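PDB 3WX5: cellulase from Uncultured bacterium, which probably hydrolyses internal beta-1,4-glucosidic bonds of cellulose, as a family 12 endoglucanase. Local coordinates for residues 101-112 with 190-201. Numbering follows the deposited sequence.
Sequences ISRLQSNWRLTP and TEVTQLDLKAFI
W108 and V192 form an antiparallel hydrogen-bonded pair between strands 101-111 and 191-196, and S106 with L195 forms another, the register slipping by one residue between them. Q194 and L195 both face S106, a G1 beta bulge. S106 and L195 bond both ways, S106 N to L195 O at 3.0 Å and L195 N to S106 O at 2.8 Å. N107 CG sits beside the backbone N, anti to the carbonyl carbon (chi1 -51°). N107 OD1 then accepts a hydrogen bond from Q194 N at 2.7 Å, the donor somewhat tilted from the side-chain carbonyl plane. With an alanine at N107, Q194 N would probably lose this acceptor and the bulge would be held less firmly. Q105 and Q194 run side by side, their amide planes 12° apart, with Q105 NE2 at 3.2 Å from Q194 CG. On the other face, V192 CG2 packs on W108 CB, and L197 CD1 meets S106 CB. S106 OG turns to S238 O and Y122 OH.

L104 CD2 touches L197 CB at 3.7 Å and the end of I201. L104 O takes weak bonds from L197 N and K198 N. D196 is the N-cap: its OD1 accepts from A199 N, and a water joins OD1 to L104 N. The lysine K198 bends at chi2 (60°), laying CD on I101 CG2. Its NZ reaches I101 O through a water and forms a salt bridge with D202. The contact thus adds an edge strand, 191-196, to a family 12 beta-sandwich sheet and ties the start of helix 197-206 to strand 101-111 by leucine packing, weak backbone bonds and water.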
loop_
_atom_site.group_PDB
_atom_site.type_symbol
_atom_site.label_atom_id
_atom_site.label_comp_id
_atom_site.label_asym_id
_atom_site.label_seq_id
_atom_site.Cartn_x
_atom_site.Cartn_y
_atom_site.Cartn_z
ATOM N N ILE A 101 -2.739 -18.229 -5.643
ATOM C CA ILE A 101 -1.668 -17.381 -6.181
ATOM C C ILE A 101 -0.404 -18.225 -6.382
ATOM O O ILE A 101 0.030 -18.887 -5.438
ATOM C CB ILE A 101 -1.323 -16.233 -5.213
ATOM C CG1 ILE A 101 -2.557 -15.342 -4.970
ATOM C CG2 ILE A 101 -0.120 -15.416 -5.733
ATOM C CD1 ILE A 101 -2.331 -14.274 -3.871
ATOM N N SER A 102 0.198 -18.184 -7.573
ATOM C CA SER A 102 1.516 -18.830 -7.768
ATOM C C SER A 102 2.678 -17.890 -7.486
ATOM O O SER A 102 3.590 -18.247 -6.752
ATOM C CB SER A 102 1.694 -19.451 -9.156
ATOM O OG SER A 102 1.565 -18.473 -10.169
ATOM N N ARG A 103 2.622 -16.683 -8.046
ATOM C CA ARG A 103 3.702 -15.696 -7.878
ATOM C C ARG A 103 3.127 -14.288 -7.773
ATOM O O ARG A 103 2.176 -13.939 -8.478
ATOM C CB ARG A 103 4.678 -15.735 -9.060
ATOM C CG ARG A 103 5.619 -16.951 -9.059
ATOM C CD ARG A 103 6.479 -17.011 -10.357
ATOM N NE ARG A 103 5.769 -17.648 -11.479
ATOM C CZ ARG A 103 6.249 -17.787 -12.719
ATOM N NH1 ARG A 103 7.450 -17.315 -13.037
ATOM N NH2 ARG A 103 5.515 -18.382 -13.657
ATOM N N LEU A 104 3.848 -13.427 -7.065
ATOM C CA LEU A 104 3.458 -12.032 -6.980
ATOM C C LEU A 104 4.656 -11.174 -6.664
ATOM O O LEU A 104 5.288 -11.341 -5.622
ATOM C CB LEU A 104 2.389 -11.853 -5.910
ATOM C CG LEU A 104 1.909 -10.406 -5.760
ATOM C CD1 LEU A 104 1.266 -9.874 -7.087
ATOM C CD2 LEU A 104 0.914 -10.284 -4.559
ATOM N N GLN A 105 4.993 -10.270 -7.577
ATOM C CA GLN A 105 6.162 -9.408 -7.363
ATOM C C GLN A 105 5.858 -7.987 -7.794
ATOM O O GLN A 105 4.917 -7.735 -8.546
ATOM C CB GLN A 105 7.387 -9.925 -8.126
ATOM C CG GLN A 105 7.220 -9.946 -9.634
ATOM C CD GLN A 105 8.475 -10.471 -10.339
ATOM O OE1 GLN A 105 8.873 -11.618 -10.129
ATOM N NE2 GLN A 105 9.175 -9.586 -11.054
ATOM N N SER A 106 6.676 -7.060 -7.313
ATOM C CA SER A 106 6.445 -5.663 -7.610
ATOM C C SER A 106 7.734 -4.848 -7.617
ATOM O O SER A 106 8.694 -5.197 -6.935
ATOM C CB SER A 106 5.423 -5.141 -6.611
ATOM O OG SER A 106 5.177 -3.768 -6.797
ATOM N N ASN A 107 7.795 -3.860 -8.510
ATOM C CA ASN A 107 8.779 -2.785 -8.454
ATOM C C ASN A 107 8.193 -1.480 -7.912
ATOM O O ASN A 107 7.040 -1.150 -8.192
ATOM C CB ASN A 107 9.352 -2.490 -9.856
ATOM C CG ASN A 107 9.845 -3.724 -10.574
ATOM O OD1 ASN A 107 10.134 -4.750 -9.970
ATOM N ND2 ASN A 107 9.935 -3.625 -11.902
ATOM N N TRP A 108 9.031 -0.668 -7.263
ATOM C CA TRP A 108 8.609 0.667 -6.836
ATOM C C TRP A 108 9.847 1.488 -6.514
ATOM O O TRP A 108 10.832 0.957 -6.012
ATOM C CB TRP A 108 7.723 0.584 -5.579
ATOM C CG TRP A 108 7.050 1.904 -5.215
ATOM C CD1 TRP A 108 6.385 2.766 -6.066
ATOM C CD2 TRP A 108 6.876 2.442 -3.893
ATOM N NE1 TRP A 108 5.941 3.872 -5.361
ATOM C CE2 TRP A 108 6.214 3.687 -4.026
ATOM C CE3 TRP A 108 7.247 2.005 -2.610
ATOM C CZ2 TRP A 108 5.814 4.441 -2.918
ATOM C CZ3 TRP A 108 6.886 2.786 -1.507
ATOM C CH2 TRP A 108 6.205 4.004 -1.672
ATOM N N ARG A 109 9.768 2.798 -6.731
ATOM C CA ARG A 109 10.832 3.701 -6.303
ATOM C C ARG A 109 10.185 4.878 -5.583
ATOM O O ARG A 109 9.179 5.409 -6.035
ATOM C CB ARG A 109 11.622 4.201 -7.508
ATOM C CG ARG A 109 12.769 5.139 -7.147
ATOM C CD ARG A 109 13.695 5.404 -8.359
ATOM N NE ARG A 109 13.065 6.288 -9.338
ATOM C CZ ARG A 109 13.006 7.614 -9.208
ATOM N NH1 ARG A 109 13.524 8.205 -8.140
ATOM N NH2 ARG A 109 12.402 8.347 -10.126
ATOM N N LEU A 110 10.739 5.253 -4.442
ATOM C CA LEU A 110 10.186 6.367 -3.702
ATOM C C LEU A 110 11.258 7.446 -3.524
ATOM O O LEU A 110 12.477 7.158 -3.465
ATOM C CB LEU A 110 9.649 5.886 -2.358
ATOM C CG LEU A 110 10.731 5.294 -1.430
ATOM C CD1 LEU A 110 10.988 6.187 -0.237
ATOM C CD2 LEU A 110 10.409 3.868 -0.986
ATOM N N THR A 111 10.806 8.686 -3.447
ATOM C CA THR A 111 11.696 9.788 -3.120
ATOM C C THR A 111 11.305 10.291 -1.727
ATOM O O THR A 111 10.200 10.817 -1.539
ATOM C CB THR A 111 11.575 10.908 -4.193
ATOM O OG1 THR A 111 11.845 10.344 -5.490
ATOM C CG2 THR A 111 12.569 12.047 -3.909
ATOM N N PRO A 112 12.181 10.080 -0.729
ATOM C CA PRO A 112 11.908 10.505 0.642
ATOM C C PRO A 112 12.042 12.014 0.823
ATOM O O PRO A 112 12.498 12.722 -0.105
ATOM C CB PRO A 112 12.980 9.790 1.462
ATOM C CG PRO A 112 14.070 9.469 0.506
ATOM C CD PRO A 112 13.577 9.665 -0.916
ATOM N N THR A 190 15.010 3.031 -0.706
ATOM C CA THR A 190 14.263 3.963 -1.547
ATOM C C THR A 190 13.742 3.287 -2.806
ATOM O O THR A 190 13.141 3.941 -3.636
ATOM C CB THR A 190 15.108 5.210 -1.900
ATOM O OG1 THR A 190 16.335 4.804 -2.536
ATOM C CG2 THR A 190 15.437 5.977 -0.608
ATOM N N GLU A 191 14.022 1.994 -2.971
ATOM C CA GLU A 191 13.557 1.293 -4.155
ATOM C C GLU A 191 13.528 -0.203 -3.889
ATOM O O GLU A 191 14.294 -0.711 -3.088
ATOM C CB GLU A 191 14.504 1.606 -5.318
ATOM C CG GLU A 191 14.165 0.941 -6.636
ATOM C CD GLU A 191 15.064 1.439 -7.785
ATOM O OE1 GLU A 191 16.049 2.163 -7.504
ATOM O OE2 GLU A 191 14.766 1.131 -8.963
ATOM N N VAL A 192 12.576 -0.891 -4.512
ATOM C CA VAL A 192 12.585 -2.339 -4.575
ATOM C C VAL A 192 12.405 -2.779 -6.026
ATOM O O VAL A 192 11.696 -2.137 -6.811
ATOM C CB VAL A 192 11.456 -2.996 -3.699
ATOM C CG1 VAL A 192 11.647 -2.663 -2.223
ATOM C CG2 VAL A 192 10.060 -2.541 -4.157
ATOM N N THR A 193 13.138 -3.831 -6.386
ATOM C CA THR A 193 13.080 -4.408 -7.725
ATOM C C THR A 193 12.706 -5.880 -7.601
ATOM O O THR A 193 13.399 -6.654 -6.907
ATOM C CB THR A 193 14.460 -4.293 -8.419
ATOM O OG1 THR A 193 14.825 -2.910 -8.465
ATOM C CG2 THR A 193 14.391 -4.845 -9.847
ATOM N N GLN A 194 11.564 -6.225 -8.196
ATOM C CA GLN A 194 11.016 -7.570 -8.150
ATOM C C GLN A 194 10.902 -8.070 -6.710
ATOM O O GLN A 194 11.256 -9.226 -6.387
ATOM C CB GLN A 194 11.877 -8.519 -9.012
ATOM C CG GLN A 194 11.926 -8.079 -10.503
ATOM C CD GLN A 194 12.978 -8.823 -11.320
ATOM O OE1 GLN A 194 13.754 -8.213 -12.057
ATOM N NE2 GLN A 194 13.055 -10.115 -11.133
ATOM N N LEU A 195 10.292 -7.239 -5.870
ATOM C CA LEU A 195 10.072 -7.615 -4.485
ATOM C C LEU A 195 9.084 -8.747 -4.471
ATOM O O LEU A 195 8.040 -8.667 -5.139
ATOM C CB LEU A 195 9.525 -6.430 -3.678
ATOM C CG LEU A 195 9.377 -6.714 -2.175
ATOM C CD1 LEU A 195 10.767 -6.934 -1.478
ATOM C CD2 LEU A 195 8.632 -5.576 -1.526
ATOM N N ASP A 196 9.433 -9.835 -3.780
ATOM C CA ASP A 196 8.564 -11.006 -3.731
ATOM C C ASP A 196 7.442 -10.815 -2.705
ATOM O O ASP A 196 7.620 -11.106 -1.518
ATOM C CB ASP A 196 9.387 -12.255 -3.410
ATOM C CG ASP A 196 8.560 -13.525 -3.401
ATOM O OD1 ASP A 196 7.311 -13.472 -3.547
ATOM O OD2 ASP A 196 9.177 -14.606 -3.274
ATOM N N LEU A 197 6.311 -10.271 -3.149
ATOM C CA LEU A 197 5.187 -10.013 -2.240
ATOM C C LEU A 197 4.600 -11.338 -1.687
ATOM O O LEU A 197 4.062 -11.352 -0.578
ATOM C CB LEU A 197 4.079 -9.209 -2.944
ATOM C CG LEU A 197 4.523 -7.833 -3.481
ATOM C CD1 LEU A 197 3.361 -7.039 -4.055
ATOM C CD2 LEU A 197 5.259 -7.038 -2.372
ATOM N N LYS A 198 4.649 -12.414 -2.473
ATOM C CA LYS A 198 4.076 -13.699 -2.033
ATOM C C LYS A 198 4.819 -14.208 -0.787
ATOM O O LYS A 198 4.230 -14.843 0.075
ATOM C CB LYS A 198 4.187 -14.736 -3.166
ATOM C CG LYS A 198 3.478 -16.080 -2.924
ATOM C CD LYS A 198 1.983 -15.885 -2.711
ATOM C CE LYS A 198 1.197 -17.199 -2.498
ATOM N NZ LYS A 198 1.995 -18.472 -2.407
ATOM N N ALA A 199 6.104 -13.886 -0.678
ATOM C CA ALA A 199 6.871 -14.337 0.515
ATOM C C ALA A 199 6.204 -13.798 1.779
ATOM O O ALA A 199 6.060 -14.528 2.777
ATOM C CB ALA A 199 8.324 -13.885 0.442
ATOM N N PHE A 200 5.794 -12.524 1.756
ATOM C CA PHE A 200 5.120 -11.937 2.926
ATOM C C PHE A 200 3.773 -12.567 3.184
ATOM O O PHE A 200 3.404 -12.830 4.327
ATOM C CB PHE A 200 4.969 -10.408 2.760
ATOM C CG PHE A 200 6.273 -9.696 2.583
ATOM C CD1 PHE A 200 6.841 -9.570 1.321
ATOM C CD2 PHE A 200 7.039 -9.331 3.703
ATOM C CE1 PHE A 200 8.094 -9.007 1.127
ATOM C CE2 PHE A 200 8.262 -8.690 3.521
ATOM C CZ PHE A 200 8.799 -8.534 2.224
ATOM N N ILE A 201 2.987 -12.716 2.122
ATOM C CA ILE A 201 1.746 -13.412 2.228
ATOM C C ILE A 201 1.874 -14.791 2.866
ATOM O O ILE A 201 1.149 -15.106 3.817
ATOM C CB ILE A 201 1.052 -13.534 0.849
ATOM C CG1 ILE A 201 0.796 -12.126 0.295
ATOM C CG2 ILE A 201 -0.229 -14.315 1.017
ATOM C CD1 ILE A 201 0.096 -12.090 -1.126
HETATM O O HOH W 1 -0.572 -19.908 -2.561
HETATM O O HOH W 2 6.367 -14.424 -5.941
#